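Local coordinates for D-glyceraldehyde dehydrogenase (NADP(+)) (Thermoplasma acidophilum, PDB 5IZD), which oxidises D-glyceraldehyde to (R)-glycerate with NADP(+) in the non-phosphorylated Entner-Doudoroff pathway, at residues D400-Y412 and Q444-A456. Residues are numbered along the deposited sequence; the frame is centred on the assembly and turned at random.
Sequences DLANDSKYGLASY and QGYHTGFRMTGQA
Arg451 turns the edge of its guanidinium to the carbonyls of Ser405 and Tyr407. Arg451 NH2 bonds to Tyr407 O at 2.7 Å, in the carbonyl plane on a lone pair. NE adds weak bonds to Tyr407 O and Ser405 O. A bend at chi3 (-58°) turns the guanidinium back to these oxygens, and Asn403 O lies over one of its faces. NH1 bonds to Arg429 O. A leucine in its place would probably take the Arg451 donors from Ser405 O and Tyr407 O and leave the 405-407 turn less firmly held. Backbone bonds flank the arginine: Met452 N to Lys406 O at 2.9 Å, and Phe450 N to Gly408 O, also 2.9 Å.

The tight part is at Gly408 and Leu409. A CB on Gly408 would clash with Phe450 O, and one on Gly449 with Gly408 O. Thr453 OG1 donates to Phe450 O at 2.7 Å, and a water that accepts from Gly408 N donates to Thr453 OG1. Thr453 CG2 packs on Leu409 CB at 3.8 Å. Leu409 turns CG away from its own N (chi1 170°), which brings CD1 over the His447 ring face, a CH-pi contact with CD1 4.3 Å from the centroid. The loose side is at exposed Lys406, where CB and CG only brush Met452 CG and the amine leads away.

His447 bonds to Glu432 and lies beside Glu247, the predicted proton acceptor. The contact joins the loop between helix 395-403 and strand 410-414 to the segment running into strand 454-455. Helix 227-236 packs on Met452, and a second subunit meets Thr448 and Phe450.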
loop_
_atom_site.group_PDB
_atom_site.type_symbol
_atom_site.label_atom_id
_atom_site.label_comp_id
_atom_site.label_asym_id
_atom_site.label_seq_id
_atom_site.Cartn_x
_atom_site.Cartn_y
_atom_site.Cartn_z
ATOM N N ASP A 400 -24.110 -18.314 -14.239
ATOM C CA ASP A 400 -24.785 -17.528 -15.301
ATOM C C ASP A 400 -26.117 -16.906 -14.828
ATOM O O ASP A 400 -26.428 -15.784 -15.186
ATOM C CB ASP A 400 -25.070 -18.378 -16.555
ATOM C CG ASP A 400 -23.815 -18.696 -17.351
ATOM O OD1 ASP A 400 -22.769 -18.044 -17.155
ATOM O OD2 ASP A 400 -23.891 -19.602 -18.195
ATOM N N LEU A 401 -26.881 -17.670 -14.071
ATOM C CA LEU A 401 -28.127 -17.200 -13.524
ATOM C C LEU A 401 -27.895 -16.029 -12.523
ATOM O O LEU A 401 -28.626 -15.014 -12.559
ATOM C CB LEU A 401 -28.915 -18.327 -12.868
ATOM C CG LEU A 401 -29.452 -19.375 -13.844
ATOM C CD1 LEU A 401 -29.980 -20.517 -13.008
ATOM C CD2 LEU A 401 -30.572 -18.925 -14.780
ATOM N N ALA A 402 -26.915 -16.211 -11.645
ATOM C CA ALA A 402 -26.499 -15.214 -10.690
ATOM C C ALA A 402 -26.078 -13.915 -11.360
ATOM O O ALA A 402 -26.513 -12.807 -10.932
ATOM C CB ALA A 402 -25.396 -15.737 -9.806
ATOM N N ASN A 403 -25.284 -14.028 -12.407
ATOM C CA ASN A 403 -24.796 -12.859 -13.104
ATOM C C ASN A 403 -25.820 -12.218 -14.042
ATOM O O ASN A 403 -25.576 -11.111 -14.509
ATOM C CB ASN A 403 -23.496 -13.159 -13.858
ATOM C CG ASN A 403 -22.336 -13.465 -12.933
ATOM O OD1 ASN A 403 -22.236 -12.954 -11.823
ATOM N ND2 ASN A 403 -21.434 -14.283 -13.409
ATOM N N ASP A 404 -26.944 -12.904 -14.297
ATOM C CA ASP A 404 -27.984 -12.429 -15.195
ATOM C C ASP A 404 -28.870 -11.424 -14.422
ATOM O O ASP A 404 -29.993 -11.746 -13.993
ATOM C CB ASP A 404 -28.792 -13.616 -15.765
ATOM C CG ASP A 404 -29.945 -13.200 -16.639
ATOM O OD1 ASP A 404 -29.866 -12.182 -17.344
ATOM O OD2 ASP A 404 -30.986 -13.887 -16.590
ATOM N N SER A 405 -28.356 -10.210 -14.292
ATOM C CA SER A 405 -28.970 -9.172 -13.457
ATOM C C SER A 405 -28.440 -7.839 -13.814
ATOM O O SER A 405 -27.242 -7.711 -14.023
ATOM C CB SER A 405 -28.638 -9.407 -11.960
ATOM O OG SER A 405 -29.453 -8.605 -11.104
ATOM N N LYS A 406 -29.267 -6.785 -13.749
ATOM C CA LYS A 406 -28.671 -5.461 -13.829
ATOM C C LYS A 406 -28.022 -5.048 -12.498
ATOM O O LYS A 406 -27.354 -3.998 -12.427
ATOM C CB LYS A 406 -29.689 -4.424 -14.303
ATOM C CG LYS A 406 -30.732 -4.039 -13.268
ATOM C CD LYS A 406 -31.794 -3.203 -13.935
ATOM C CE LYS A 406 -32.795 -2.762 -12.903
ATOM N NZ LYS A 406 -33.888 -2.113 -13.662
ATOM N N TYR A 407 -28.225 -5.843 -11.446
ATOM C CA TYR A 407 -27.639 -5.551 -10.172
ATOM C C TYR A 407 -26.371 -6.344 -9.950
ATOM O O TYR A 407 -26.025 -7.254 -10.726
ATOM C CB TYR A 407 -28.647 -5.841 -9.089
ATOM C CG TYR A 407 -29.942 -5.093 -9.215
ATOM C CD1 TYR A 407 -30.076 -3.773 -8.763
ATOM C CD2 TYR A 407 -31.067 -5.721 -9.746
ATOM C CE1 TYR A 407 -31.286 -3.105 -8.876
ATOM C CE2 TYR A 407 -32.291 -5.086 -9.838
ATOM C CZ TYR A 407 -32.418 -3.781 -9.368
ATOM O OH TYR A 407 -33.656 -3.176 -9.488
ATOM N N GLY A 408 -25.652 -5.963 -8.903
ATOM C CA GLY A 408 -24.339 -6.507 -8.604
ATOM C C GLY A 408 -23.700 -6.269 -7.253
ATOM O O GLY A 408 -22.429 -6.146 -7.123
ATOM N N LEU A 409 -24.513 -6.200 -6.211
ATOM C CA LEU A 409 -23.928 -5.899 -4.917
ATOM C C LEU A 409 -23.630 -7.195 -4.140
ATOM O O LEU A 409 -22.541 -7.769 -4.342
ATOM C CB LEU A 409 -24.730 -4.839 -4.204
ATOM C CG LEU A 409 -24.501 -4.473 -2.734
ATOM C CD1 LEU A 409 -23.074 -4.435 -2.351
ATOM C CD2 LEU A 409 -25.172 -3.137 -2.404
ATOM N N ALA A 410 -24.569 -7.718 -3.353
ATOM C CA ALA A 410 -24.283 -8.909 -2.531
ATOM C C ALA A 410 -24.744 -10.201 -3.162
ATOM O O ALA A 410 -25.529 -10.196 -4.112
ATOM C CB ALA A 410 -24.945 -8.762 -1.181
ATOM N N SER A 411 -24.243 -11.299 -2.608
ATOM C CA SER A 411 -24.566 -12.629 -3.059
ATOM C C SER A 411 -24.150 -13.614 -1.947
ATOM O O SER A 411 -23.344 -13.238 -1.081
ATOM C CB SER A 411 -23.836 -12.936 -4.400
ATOM O OG SER A 411 -22.438 -12.928 -4.201
ATOM N N TYR A 412 -24.745 -14.816 -1.962
ATOM C CA TYR A 412 -24.605 -15.825 -0.905
ATOM C C TYR A 412 -24.432 -17.188 -1.532
ATOM O O TYR A 412 -25.131 -17.517 -2.493
ATOM C CB TYR A 412 -25.822 -15.862 0.054
ATOM C CG TYR A 412 -26.089 -14.526 0.725
ATOM C CD1 TYR A 412 -26.852 -13.583 0.100
ATOM C CD2 TYR A 412 -25.581 -14.234 1.983
ATOM C CE1 TYR A 412 -27.117 -12.343 0.697
ATOM C CE2 TYR A 412 -25.806 -12.964 2.591
ATOM C CZ TYR A 412 -26.560 -12.024 1.938
ATOM O OH TYR A 412 -26.752 -10.771 2.456
ATOM N N GLN A 444 -14.207 -3.213 7.800
ATOM C CA GLN A 444 -12.923 -3.474 7.123
ATOM C C GLN A 444 -13.123 -3.928 5.683
ATOM O O GLN A 444 -12.136 -4.027 4.933
ATOM C CB GLN A 444 -12.011 -4.497 7.875
ATOM C CG GLN A 444 -12.606 -5.870 8.162
ATOM C CD GLN A 444 -13.379 -5.907 9.507
ATOM O OE1 GLN A 444 -14.068 -4.943 9.919
ATOM N NE2 GLN A 444 -13.290 -7.036 10.167
ATOM N N GLY A 445 -14.369 -4.295 5.342
ATOM C CA GLY A 445 -14.736 -4.581 3.948
ATOM C C GLY A 445 -14.977 -3.380 3.051
ATOM O O GLY A 445 -15.258 -2.324 3.527
ATOM N N TYR A 446 -14.862 -3.524 1.747
ATOM C CA TYR A 446 -15.107 -2.422 0.848
ATOM C C TYR A 446 -16.452 -2.702 0.214
ATOM O O TYR A 446 -16.548 -3.463 -0.695
ATOM C CB TYR A 446 -14.011 -2.283 -0.193
ATOM C CG TYR A 446 -14.168 -1.181 -1.200
ATOM C CD1 TYR A 446 -13.995 0.133 -0.846
ATOM C CD2 TYR A 446 -14.434 -1.451 -2.510
ATOM C CE1 TYR A 446 -14.110 1.122 -1.759
ATOM C CE2 TYR A 446 -14.543 -0.455 -3.429
ATOM C CZ TYR A 446 -14.381 0.828 -3.034
ATOM O OH TYR A 446 -14.500 1.816 -3.918
ATOM N N HIS A 447 -17.488 -2.072 0.735
ATOM C CA HIS A 447 -18.863 -2.284 0.331
ATOM C C HIS A 447 -19.099 -1.597 -1.007
ATOM O O HIS A 447 -19.069 -0.377 -1.082
ATOM C CB HIS A 447 -19.789 -1.647 1.384
ATOM C CG HIS A 447 -21.223 -2.050 1.307
ATOM N ND1 HIS A 447 -21.620 -3.365 1.411
ATOM C CD2 HIS A 447 -22.369 -1.309 1.322
ATOM C CE1 HIS A 447 -22.946 -3.424 1.436
ATOM N NE2 HIS A 447 -23.422 -2.192 1.358
ATOM N N THR A 448 -19.386 -2.374 -2.041
ATOM C CA THR A 448 -19.403 -1.875 -3.394
ATOM C C THR A 448 -20.068 -2.936 -4.268
ATOM O O THR A 448 -20.432 -4.026 -3.811
ATOM C CB THR A 448 -17.914 -1.596 -3.849
ATOM O OG1 THR A 448 -17.880 -0.807 -5.040
ATOM C CG2 THR A 448 -17.167 -2.898 -4.086
ATOM N N GLY A 449 -20.193 -2.648 -5.548
ATOM C CA GLY A 449 -20.683 -3.645 -6.470
ATOM C C GLY A 449 -20.488 -3.315 -7.907
ATOM O O GLY A 449 -19.873 -2.308 -8.236
ATOM N N PHE A 450 -21.019 -4.189 -8.743
ATOM C CA PHE A 450 -20.901 -4.101 -10.201
ATOM C C PHE A 450 -22.209 -3.588 -10.788
ATOM O O PHE A 450 -23.261 -3.593 -10.112
ATOM C CB PHE A 450 -20.602 -5.504 -10.827
ATOM C CG PHE A 450 -19.280 -6.082 -10.430
ATOM C CD1 PHE A 450 -19.104 -6.627 -9.181
ATOM C CD2 PHE A 450 -18.180 -6.027 -11.306
ATOM C CE1 PHE A 450 -17.860 -7.121 -8.791
ATOM C CE2 PHE A 450 -16.924 -6.520 -10.933
ATOM C CZ PHE A 450 -16.779 -7.097 -9.684
ATOM N N ARG A 451 -22.151 -3.205 -12.065
ATOM C CA ARG A 451 -23.323 -2.907 -12.861
ATOM C C ARG A 451 -24.121 -1.739 -12.205
ATOM O O ARG A 451 -23.543 -0.717 -11.925
ATOM C CB ARG A 451 -24.113 -4.174 -13.142
ATOM C CG ARG A 451 -23.343 -5.094 -14.122
ATOM C CD ARG A 451 -24.028 -6.391 -14.422
ATOM N NE ARG A 451 -24.313 -7.230 -13.234
ATOM C CZ ARG A 451 -23.416 -7.979 -12.547
ATOM N NH1 ARG A 451 -22.101 -8.001 -12.855
ATOM N NH2 ARG A 451 -23.830 -8.704 -11.516
ATOM N N MET A 452 -25.392 -1.908 -11.873
ATOM C CA MET A 452 -26.169 -0.747 -11.420
ATOM C C MET A 452 -26.015 -0.425 -9.948
ATOM O O MET A 452 -26.766 0.423 -9.447
ATOM C CB MET A 452 -27.669 -0.892 -11.783
ATOM C CG MET A 452 -28.025 -0.867 -13.270
ATOM S SD MET A 452 -27.324 0.521 -14.166
ATOM C CE MET A 452 -28.282 1.839 -13.378
ATOM N N THR A 453 -25.029 -0.984 -9.266
ATOM C CA THR A 453 -24.839 -0.806 -7.857
ATOM C C THR A 453 -24.472 0.651 -7.513
ATOM O O THR A 453 -24.843 1.149 -6.471
ATOM C CB THR A 453 -23.729 -1.719 -7.276
ATOM O OG1 THR A 453 -23.986 -3.122 -7.558
ATOM C CG2 THR A 453 -23.603 -1.494 -5.730
ATOM N N GLY A 454 -23.650 1.299 -8.336
ATOM C CA GLY A 454 -23.442 2.727 -8.143
ATOM C C GLY A 454 -22.030 3.146 -8.475
ATOM O O GLY A 454 -21.561 2.873 -9.579
ATOM N N GLN A 455 -21.394 3.858 -7.570
ATOM C CA GLN A 455 -20.091 4.489 -7.831
ATOM C C GLN A 455 -19.305 4.345 -6.538
ATOM O O GLN A 455 -19.821 4.593 -5.429
ATOM C CB GLN A 455 -20.229 5.981 -8.216
ATOM C CG GLN A 455 -21.012 6.306 -9.511
ATOM C CD GLN A 455 -20.329 5.776 -10.786
ATOM O OE1 GLN A 455 -19.167 5.498 -10.759
ATOM N NE2 GLN A 455 -21.062 5.538 -11.826
ATOM N N ALA A 456 -18.049 3.961 -6.719
ATOM C CA ALA A 456 -17.065 3.852 -5.694
ATOM C C ALA A 456 -17.531 2.840 -4.634
ATOM O O ALA A 456 -18.151 1.851 -4.994
ATOM C CB ALA A 456 -16.730 5.205 -5.139
HETATM O O HOH W 1 -26.485 -3.578 -7.579
#